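Local atomic coordinates of alpha-Amylase (Thermotoga maritima, PDB entry 2B5D), a protein that is a glycoside hydrolase family 57 enzyme of the alpha-amylase type, with an alpha/beta core of mainly parallel strands and a C-terminal region rich in helices. Residues Met1-Ile7 with Val340-Ala346; His146-Pro150 with Leu183-Tyr189; Arg259-Arg263 with Ala301-Glu305. All blocks are in the same frame, centred on the assembly; numbering follows the deposited sequence.

Contact 1: Met1-Ile7 with Val340-Ala346; sequences MRGKILI and VEPVIVA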
loop_
_atom_site.group_PDB
_atom_site.type_symbol
_atom_site.label_atom_id
_atom_site.label_comp_id
_atom_site.label_asym_id
_atom_site.label_seq_id
_atom_site.Cartn_x
_atom_site.Cartn_y
_atom_site.Cartn_z
ATOM N N MET A 1 7.885 41.894 45.565
ATOM C CA MET A 1 7.313 41.544 44.221
ATOM C C MET A 1 7.289 40.016 43.974
ATOM O O MET A 1 8.089 39.265 44.538
ATOM C CB MET A 1 8.004 42.333 43.072
ATOM C CG MET A 1 9.551 42.398 43.084
ATOM S SD MET A 1 10.264 43.240 41.602
ATOM C CE MET A 1 12.042 42.963 41.802
ATOM N N ARG A 2 6.348 39.587 43.135
ATOM C CA ARG A 2 6.156 38.185 42.782
ATOM C C ARG A 2 6.306 37.996 41.289
ATOM O O ARG A 2 5.896 38.849 40.502
ATOM C CB ARG A 2 4.759 37.739 43.163
ATOM C CG ARG A 2 4.052 38.674 44.119
ATOM C CD ARG A 2 2.553 38.344 44.248
ATOM N NE ARG A 2 2.216 37.699 45.515
ATOM C CZ ARG A 2 2.994 36.842 46.168
ATOM N NH1 ARG A 2 4.162 36.479 45.656
ATOM N NH2 ARG A 2 2.592 36.333 47.331
ATOM N N GLY A 3 6.902 36.870 40.909
ATOM C CA GLY A 3 6.996 36.424 39.519
ATOM C C GLY A 3 5.622 36.059 39.012
ATOM O O GLY A 3 4.784 35.600 39.782
ATOM N N LYS A 4 5.385 36.282 37.718
ATOM C CA LYS A 4 4.075 36.004 37.120
ATOM C C LYS A 4 4.121 34.737 36.274
ATOM O O LYS A 4 4.949 34.603 35.361
ATOM C CB LYS A 4 3.591 37.230 36.342
ATOM C CG LYS A 4 3.281 38.387 37.292
ATOM C CD LYS A 4 3.962 39.683 36.920
ATOM C CE LYS A 4 2.959 40.768 36.505
ATOM N NZ LYS A 4 2.071 41.231 37.625
ATOM N N ILE A 5 3.277 33.775 36.619
ATOM C CA ILE A 5 3.290 32.538 35.844
ATOM C C ILE A 5 2.137 32.455 34.893
ATOM O O ILE A 5 0.958 32.461 35.304
ATOM C CB ILE A 5 3.738 31.165 36.610
ATOM C CG1 ILE A 5 2.677 30.627 37.557
ATOM C CG2 ILE A 5 5.178 31.260 37.290
ATOM C CD1 ILE A 5 1.772 29.604 36.841
ATOM N N LEU A 6 2.474 32.448 33.607
ATOM C CA LEU A 6 1.428 32.365 32.583
ATOM C C LEU A 6 1.405 30.979 31.906
ATOM O O LEU A 6 2.239 30.665 31.053
ATOM C CB LEU A 6 1.458 33.598 31.631
ATOM C CG LEU A 6 0.871 33.740 30.215
ATOM C CD1 LEU A 6 -0.493 33.124 29.948
ATOM C CD2 LEU A 6 0.945 35.216 29.726
ATOM N N ILE A 7 0.458 30.149 32.352
ATOM C CA ILE A 7 0.287 28.810 31.781
ATOM C C ILE A 7 -0.632 28.929 30.588
ATOM O O ILE A 7 -1.748 29.425 30.677
ATOM C CB ILE A 7 -0.294 27.734 32.805
ATOM C CG1 ILE A 7 0.646 27.464 33.988
ATOM C CG2 ILE A 7 -0.618 26.412 32.093
ATOM C CD1 ILE A 7 2.133 27.400 33.623
ATOM N N VAL A 340 12.224 44.152 37.537
ATOM C CA VAL A 340 10.768 44.115 37.458
ATOM C C VAL A 340 10.300 42.641 37.482
ATOM O O VAL A 340 11.110 41.714 37.369
ATOM C CB VAL A 340 10.252 44.950 36.254
ATOM C CG1 VAL A 340 10.702 44.339 34.892
ATOM C CG2 VAL A 340 8.733 45.173 36.368
ATOM N N GLU A 341 9.013 42.440 37.690
ATOM C CA GLU A 341 8.432 41.109 37.749
ATOM C C GLU A 341 8.530 40.360 36.378
ATOM O O GLU A 341 8.039 40.853 35.359
ATOM C CB GLU A 341 6.976 41.225 38.224
ATOM C CG GLU A 341 6.827 41.634 39.702
ATOM C CD GLU A 341 5.470 42.311 40.032
ATOM O OE1 GLU A 341 4.835 41.948 41.063
ATOM O OE2 GLU A 341 5.042 43.223 39.260
ATOM N N PRO A 342 9.175 39.160 36.362
ATOM C CA PRO A 342 9.193 38.343 35.149
ATOM C C PRO A 342 7.799 37.807 34.852
ATOM O O PRO A 342 6.972 37.637 35.767
ATOM C CB PRO A 342 10.166 37.223 35.478
ATOM C CG PRO A 342 10.116 37.136 37.014
ATOM C CD PRO A 342 9.892 38.524 37.490
ATOM N N VAL A 343 7.481 37.656 33.569
ATOM C CA VAL A 343 6.319 36.848 33.237
ATOM C C VAL A 343 6.777 35.639 32.452
ATOM O O VAL A 343 7.463 35.726 31.455
ATOM C CB VAL A 343 5.013 37.644 32.766
ATOM C CG1 VAL A 343 5.249 39.113 32.611
ATOM C CG2 VAL A 343 4.297 37.001 31.573
ATOM N N ILE A 344 6.514 34.489 33.033
ATOM C CA ILE A 344 7.112 33.254 32.556
ATOM C C ILE A 344 6.020 32.651 31.731
ATOM O O ILE A 344 4.905 32.357 32.261
ATOM C CB ILE A 344 7.583 32.369 33.768
ATOM C CG1 ILE A 344 8.778 33.075 34.454
ATOM C CG2 ILE A 344 7.878 30.980 33.301
ATOM C CD1 ILE A 344 9.066 32.675 35.924
ATOM N N VAL A 345 6.274 32.575 30.422
ATOM C CA VAL A 345 5.205 32.070 29.519
ATOM C C VAL A 345 5.456 30.607 29.157
ATOM O O VAL A 345 6.498 30.251 28.531
ATOM C CB VAL A 345 4.989 32.922 28.218
ATOM C CG1 VAL A 345 3.757 32.348 27.369
ATOM C CG2 VAL A 345 4.768 34.409 28.561
ATOM N N ALA A 346 4.506 29.782 29.566
ATOM C CA ALA A 346 4.639 28.314 29.422
ATOM C C ALA A 346 3.402 27.678 28.745
ATOM O O ALA A 346 2.371 27.429 29.406
ATOM C CB ALA A 346 4.920 27.679 30.805
#
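Two neighbouring parallel strands of the alpha/beta core meet here, with K4, I5, L6 and I7 running beside V343, I344, V345 and A346 in matching order. The short strand axes come within 4.7 Å of each other. K4 and L6 do the bonding for the N-terminal strand: K4 N reaches back to P342 O, and K4 O accepts from I344 N at 2.8 Å and nearly straight (171° at the hydrogen). One step on, L6 N donates to I344 O and L6 O accepts from A346 N, so I344 is gripped by both its N-H and its carbonyl.

Side chains alternate along each strand, and paired residues share a face. On the face that carries K4, L6, V343 and V345, L6 and V345 point the same way and touch alongside, CD2 of L6 lying 4.1 Å from CG2 of V345. I7 and A346 belong to the reverse face, where I7 CD1 meets A346 CB at 4.0 Å. Before the regular pairing starts, E341 folds over the beginning of the chain. With CG beside its backbone N (chi1 -70°) and the rest extended, it passes M1 CB, which is 3.6 Å from E341 CG. Its OE1 takes only a weak bond from R2 N, 3.5 Å long. The bent K4 chain lays K4 CD 3.6 Å from E341 CB. Even so, the salt bridge from K4 NZ to E341 OE2 is long, 3.9 Å, and K378 brings a second ammonium close to K4 NZ.

G3 and I5 use the other edge of their strand for backbone bonds to D376, K378 and V380, so the first part of strand 3-11 is flanked by 343-349 and 377-379; 3-11 also pairs with 53-57. Helix 309-338 packs against P342 and I344, and helix 360-373 against I5 and I7.

Contact 2: His146-Pro150 with Leu183-Tyr189; sequences HAFLP and LAECGYY
A184 presses its methyl on the H146 imidazole in a CH-pi contact: CB sits 3.5 Å from the centroid of the H146 ring and only 12° off its normal. The same ring meets E185 differently, at its edge, where OE2 lies near the ring plane, 3.8 Å from H146 CE1; the carboxylate is turned 73° from the imidazole, and the approach is one of contact without a bond. The strongest polar partner of H146 is H10, whose NE2 is hydrogen-bonded to H146 NE2, while H12 stacks on the ring.

Apolar contacts take over further along. F148 holds its CG anti to the backbone N (chi1 177°), which swings the ring towards the other loop until CE2 is 3.7 Å from G187 CA, with E185 CB beside CD2. P150, two residues on, packs tightly on the G187 backbone, its CG 3.5 Å from G187 C; its CD also covers one face of the F148 ring. L149 CD1 reaches L183 CD2 at 4.3 Å, and the Y189 ring sets CE1 against L149 CB and CD1 against P150 CB. L149 O is a van der Waals neighbour of Y189 CE1.

Both segments are loops that follow adjacent parallel strands, 137-142 and 180-182, and so lie at the C-terminal end of the sheet, where alpha/beta barrels generally carry their active sites. The second loop is curled by overlapping turns in which L183 O accepts C186 N and A184 O accepts G187 N, with positive phi at E185 and C186.

One water links the loops, accepting from L149 N at 3.0 Å and donating to A184 O and to G187 O, each at 2.9 Å. N143 makes a second bridge, ND2 to A147 O and, weakly, OD1 to A184 N. The OH of Y188 goes to D193.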
loop_
_atom_site.group_PDB
_atom_site.type_symbol
_atom_site.label_atom_id
_atom_site.label_comp_id
_atom_site.label_asym_id
_atom_site.label_seq_id
_atom_site.Cartn_x
_atom_site.Cartn_y
_atom_site.Cartn_z
ATOM N N HIS A 146 -6.309 26.745 11.359
ATOM C CA HIS A 146 -5.023 26.343 11.946
ATOM C C HIS A 146 -4.063 26.082 10.797
ATOM O O HIS A 146 -3.225 25.166 10.838
ATOM C CB HIS A 146 -5.213 25.111 12.830
ATOM C CG HIS A 146 -4.146 24.888 13.861
ATOM N ND1 HIS A 146 -3.001 24.151 13.603
ATOM C CD2 HIS A 146 -4.095 25.218 15.178
ATOM C CE1 HIS A 146 -2.270 24.090 14.703
ATOM N NE2 HIS A 146 -2.917 24.718 15.676
ATOM N N ALA A 147 -4.212 26.870 9.742
ATOM C CA ALA A 147 -3.211 26.879 8.689
ATOM C C ALA A 147 -1.920 27.516 9.197
ATOM O O ALA A 147 -1.943 28.425 10.023
ATOM C CB ALA A 147 -3.748 27.660 7.421
ATOM N N PHE A 148 -0.799 27.096 8.645
ATOM C CA PHE A 148 0.472 27.626 9.039
ATOM C C PHE A 148 0.687 28.845 8.160
ATOM O O PHE A 148 1.058 28.706 7.007
ATOM C CB PHE A 148 1.550 26.561 8.826
ATOM C CG PHE A 148 2.942 27.005 9.120
ATOM C CD1 PHE A 148 3.871 27.039 8.108
ATOM C CD2 PHE A 148 3.356 27.267 10.422
ATOM C CE1 PHE A 148 5.201 27.428 8.359
ATOM C CE2 PHE A 148 4.683 27.639 10.691
ATOM C CZ PHE A 148 5.609 27.716 9.624
ATOM N N LEU A 149 0.525 30.038 8.764
ATOM C CA LEU A 149 0.378 31.289 7.988
ATOM C C LEU A 149 1.635 31.668 7.234
ATOM O O LEU A 149 1.517 32.206 6.179
ATOM C CB LEU A 149 -0.133 32.442 8.842
ATOM C CG LEU A 149 -1.445 32.136 9.548
ATOM C CD1 LEU A 149 -1.824 33.242 10.581
ATOM C CD2 LEU A 149 -2.613 31.803 8.543
ATOM N N PRO A 150 2.842 31.393 7.783
ATOM C CA PRO A 150 4.049 31.699 6.992
ATOM C C PRO A 150 4.171 30.930 5.678
ATOM O O PRO A 150 4.917 31.347 4.769
ATOM C CB PRO A 150 5.219 31.310 7.940
ATOM C CG PRO A 150 4.643 31.283 9.261
ATOM C CD PRO A 150 3.192 30.896 9.129
ATOM N N LEU A 183 -1.443 31.770 16.933
ATOM C CA LEU A 183 -1.182 31.376 15.582
ATOM C C LEU A 183 -0.757 29.881 15.562
ATOM O O LEU A 183 0.039 29.407 16.405
ATOM C CB LEU A 183 -0.054 32.251 15.055
ATOM C CG LEU A 183 -0.043 33.768 15.373
ATOM C CD1 LEU A 183 1.267 34.415 14.882
ATOM C CD2 LEU A 183 -1.251 34.492 14.702
ATOM N N ALA A 184 -1.268 29.141 14.593
ATOM C CA ALA A 184 -0.904 27.724 14.418
ATOM C C ALA A 184 0.613 27.604 14.330
ATOM O O ALA A 184 1.236 28.304 13.506
ATOM C CB ALA A 184 -1.539 27.200 13.144
ATOM N N GLU A 185 1.197 26.733 15.196
ATOM C CA GLU A 185 2.631 26.478 15.260
ATOM C C GLU A 185 3.448 27.707 15.593
ATOM O O GLU A 185 4.614 27.785 15.220
ATOM C CB GLU A 185 3.187 25.862 13.947
ATOM C CG GLU A 185 2.518 24.557 13.430
ATOM C CD GLU A 185 2.396 23.492 14.525
ATOM O OE1 GLU A 185 3.418 23.270 15.256
ATOM O OE2 GLU A 185 1.292 22.896 14.644
ATOM N N CYS A 186 2.841 28.684 16.260
ATOM C CA CYS A 186 3.425 30.040 16.410
ATOM C C CYS A 186 4.017 30.614 15.117
ATOM O O CYS A 186 4.983 31.390 15.152
ATOM C CB CYS A 186 4.444 30.052 17.600
ATOM S SG CYS A 186 3.507 29.911 19.180
ATOM N N GLY A 187 3.490 30.191 13.980
ATOM C CA GLY A 187 4.001 30.639 12.700
ATOM C C GLY A 187 3.738 32.143 12.545
ATOM O O GLY A 187 2.608 32.594 12.460
ATOM N N TYR A 188 4.815 32.894 12.562
ATOM C CA TYR A 188 4.778 34.318 12.571
ATOM C C TYR A 188 5.786 34.731 11.521
ATOM O O TYR A 188 6.856 34.135 11.422
ATOM C CB TYR A 188 5.154 34.919 13.937
ATOM C CG TYR A 188 5.143 36.475 13.845
ATOM C CD1 TYR A 188 3.930 37.210 13.964
ATOM C CD2 TYR A 188 6.312 37.183 13.570
ATOM C CE1 TYR A 188 3.917 38.626 13.865
ATOM C CE2 TYR A 188 6.303 38.566 13.448
ATOM C CZ TYR A 188 5.102 39.278 13.575
ATOM O OH TYR A 188 5.136 40.646 13.473
ATOM N N TYR A 189 5.391 35.690 10.693
ATOM C CA TYR A 189 6.306 36.342 9.745
ATOM C C TYR A 189 6.106 37.863 9.828
ATOM O O TYR A 189 5.071 38.359 10.274
ATOM C CB TYR A 189 6.100 35.844 8.296
ATOM C CG TYR A 189 4.751 36.174 7.707
ATOM C CD1 TYR A 189 3.646 35.336 7.938
ATOM C CD2 TYR A 189 4.570 37.328 6.945
ATOM C CE1 TYR A 189 2.373 35.630 7.382
ATOM C CE2 TYR A 189 3.339 37.636 6.389
ATOM C CZ TYR A 189 2.249 36.784 6.601
ATOM O OH TYR A 189 1.047 37.116 6.067
HETATM O O HOH W 1 0.628 30.551 11.746
#

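Contact 3: Arg259-Arg263 with Ala301-Glu305; sequences REFYR and ASQKE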
loop_
_atom_site.group_PDB
_atom_site.type_symbol
_atom_site.label_atom_id
_atom_site.label_comp_id
_atom_site.label_asym_id
_atom_site.label_seq_id
_atom_site.Cartn_x
_atom_site.Cartn_y
_atom_site.Cartn_z
ATOM N N ARG A 259 -0.022 6.107 34.910
ATOM C CA ARG A 259 -0.815 5.211 34.082
ATOM C C ARG A 259 -0.234 5.087 32.676
ATOM O O ARG A 259 0.058 6.099 32.010
ATOM C CB ARG A 259 -2.252 5.711 34.082
ATOM C CG ARG A 259 -3.316 4.777 33.554
ATOM C CD ARG A 259 -3.857 5.464 32.344
ATOM N NE ARG A 259 -5.296 5.497 32.348
ATOM C CZ ARG A 259 -6.018 6.186 31.473
ATOM N NH1 ARG A 259 -7.340 6.163 31.534
ATOM N NH2 ARG A 259 -5.418 6.898 30.536
ATOM N N GLU A 260 -0.056 3.837 32.249
ATOM C CA GLU A 260 0.474 3.477 30.937
ATOM C C GLU A 260 -0.578 3.687 29.850
ATOM O O GLU A 260 -1.700 3.192 29.959
ATOM C CB GLU A 260 0.940 2.024 30.962
ATOM C CG GLU A 260 1.343 1.454 29.614
ATOM C CD GLU A 260 2.549 2.153 29.023
ATOM O OE1 GLU A 260 2.406 2.762 27.945
ATOM O OE2 GLU A 260 3.636 2.111 29.646
ATOM N N PHE A 261 -0.213 4.417 28.798
ATOM C CA PHE A 261 -1.164 4.776 27.750
ATOM C C PHE A 261 -1.482 3.579 26.853
ATOM O O PHE A 261 -2.648 3.326 26.530
ATOM C CB PHE A 261 -0.645 5.954 26.921
ATOM C CG PHE A 261 -1.642 6.471 25.918
ATOM C CD1 PHE A 261 -2.637 7.357 26.301
ATOM C CD2 PHE A 261 -1.584 6.065 24.586
ATOM C CE1 PHE A 261 -3.561 7.820 25.381
ATOM C CE2 PHE A 261 -2.501 6.520 23.659
ATOM C CZ PHE A 261 -3.487 7.400 24.048
ATOM N N TYR A 262 -0.439 2.835 26.503
ATOM C CA TYR A 262 -0.498 1.780 25.493
ATOM C C TYR A 262 -0.775 0.387 26.050
ATOM O O TYR A 262 -0.226 -0.613 25.552
ATOM C CB TYR A 262 0.798 1.771 24.669
ATOM C CG TYR A 262 0.986 3.044 23.907
ATOM C CD1 TYR A 262 1.985 3.950 24.268
ATOM C CD2 TYR A 262 0.112 3.378 22.862
ATOM C CE1 TYR A 262 2.142 5.145 23.577
ATOM C CE2 TYR A 262 0.254 4.568 22.161
ATOM C CZ TYR A 262 1.274 5.448 22.515
ATOM O OH TYR A 262 1.423 6.632 21.811
ATOM N N ARG A 263 -1.604 0.338 27.090
ATOM C CA ARG A 263 -2.242 -0.891 27.537
ATOM C C ARG A 263 -3.686 -0.597 27.826
ATOM O O ARG A 263 -4.021 0.315 28.593
ATOM C CB ARG A 263 -1.549 -1.503 28.750
ATOM C CG ARG A 263 -0.245 -2.200 28.397
ATOM C CD ARG A 263 -0.494 -3.596 27.870
ATOM N NE ARG A 263 0.367 -4.475 28.636
ATOM C CZ ARG A 263 -0.040 -5.441 29.442
ATOM N NH1 ARG A 263 0.871 -6.127 30.128
ATOM N NH2 ARG A 263 -1.327 -5.737 29.559
ATOM N N ALA A 301 6.783 -4.685 27.225
ATOM C CA ALA A 301 5.516 -4.129 27.709
ATOM C C ALA A 301 4.658 -5.127 28.496
ATOM O O ALA A 301 3.796 -4.726 29.275
ATOM C CB ALA A 301 4.719 -3.500 26.563
ATOM N N SER A 302 4.920 -6.422 28.306
ATOM C CA SER A 302 4.191 -7.468 29.029
ATOM C C SER A 302 4.528 -7.517 30.527
ATOM O O SER A 302 3.776 -8.076 31.330
ATOM C CB SER A 302 4.426 -8.833 28.369
ATOM O OG SER A 302 5.639 -9.417 28.820
ATOM N N GLN A 303 5.645 -6.908 30.908
ATOM C CA GLN A 303 6.074 -6.923 32.302
ATOM C C GLN A 303 5.488 -5.786 33.152
ATOM O O GLN A 303 5.903 -5.584 34.297
ATOM C CB GLN A 303 7.597 -6.919 32.370
ATOM C CG GLN A 303 8.251 -8.192 31.794
ATOM C CD GLN A 303 9.740 -8.247 32.105
ATOM O OE1 GLN A 303 10.155 -7.917 33.219
ATOM N NE2 GLN A 303 10.555 -8.622 31.111
ATOM N N LYS A 304 4.508 -5.079 32.591
ATOM C CA LYS A 304 3.890 -3.925 33.225
ATOM C C LYS A 304 2.948 -4.254 34.370
ATOM O O LYS A 304 2.068 -5.104 34.252
ATOM C CB LYS A 304 3.174 -3.046 32.178
ATOM C CG LYS A 304 4.185 -2.331 31.303
ATOM C CD LYS A 304 3.612 -1.160 30.583
ATOM C CE LYS A 304 4.598 -0.680 29.538
ATOM N NZ LYS A 304 5.582 0.330 30.046
ATOM N N GLU A 305 3.121 -3.539 35.471
ATOM C CA GLU A 305 2.318 -3.754 36.647
ATOM C C GLU A 305 1.043 -2.950 36.642
ATOM O O GLU A 305 0.920 -1.954 35.935
ATOM C CB GLU A 305 3.143 -3.469 37.897
ATOM C CG GLU A 305 4.026 -4.646 38.200
ATOM C CD GLU A 305 5.077 -4.342 39.209
ATOM O OE1 GLU A 305 6.257 -4.615 38.885
ATOM O OE2 GLU A 305 4.726 -3.834 40.318
#
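This is a polar surface contact between two loops, in which E260 and R263 of 259-263 reach K304 and A301 of 301-305 while the backbones stay well apart. The strongest link is the salt bridge from K304 NZ to E260 OE2, 2.7 Å long. The ammonium comes at the carboxylate from above, 42° out of its plane, and the two side chains cross at about a right angle. A bend at the end of the lysine (chi4 -89°) turns NZ onto the oxygen, and its methylenes lie against the glutamate chain on the way, with K304 CD 3.6 Å from E260 CG. NZ has a second partner in I294 O.

The other carboxylate oxygen is used within its own loop: E260 OE1 accepts Y262 N at 3.2 Å through its anti lone pair. One oxygen thus ties down the local turn of chain while the other holds the lysine, which should limit the carboxylate's rotation.

In the fold, 259-263 belongs to the long connection that follows strand 233-236. Segment 301-305 comes shortly before helix 309-338, and both fall within the glycoside hydrolase family 57 region. H292 pairs through its backbone with E260 and R293 with E305, so the chain around 292-294 runs beside both loops.

R263 adds a looser hold. Its guanidinium presents an edge to the short 3-10 segment 301-302, and A301 O, near the group's plane, takes weak bonds from R263 NE at 3.5 Å and from R263 NH1 at 3.4 Å. That carbonyl also receives a weak bond from K304 N. S302 O lies beyond NH1, near the group's plane, 3.7 Å from R263 NH1. The salt bridge of R263 is made by NH2 with D268, and Q303, in the second loop, packs on H424 of a second subunit.

Overall arrangement
Contact 1 joins residues near the chain start to a strand more than 300 residues later, and contacts 2 and 3 are both nested within the loop it closes, one following the other. Contacts 1 and 2 lie closest, with about 9 Å between nearest atoms and 25 Å between centres. Strand 3-11, which begins in contact 1, also carries H10, the partner of H146 in contact 2, so the same strand serves both. Contact 3 stands apart on the surface, its centre 37 Å from that of contact 1 and 36 Å from that of contact 2. Contact 2 sits directly after strands 137-142 and 180-182, at the end of the sheet where an active site would be expected.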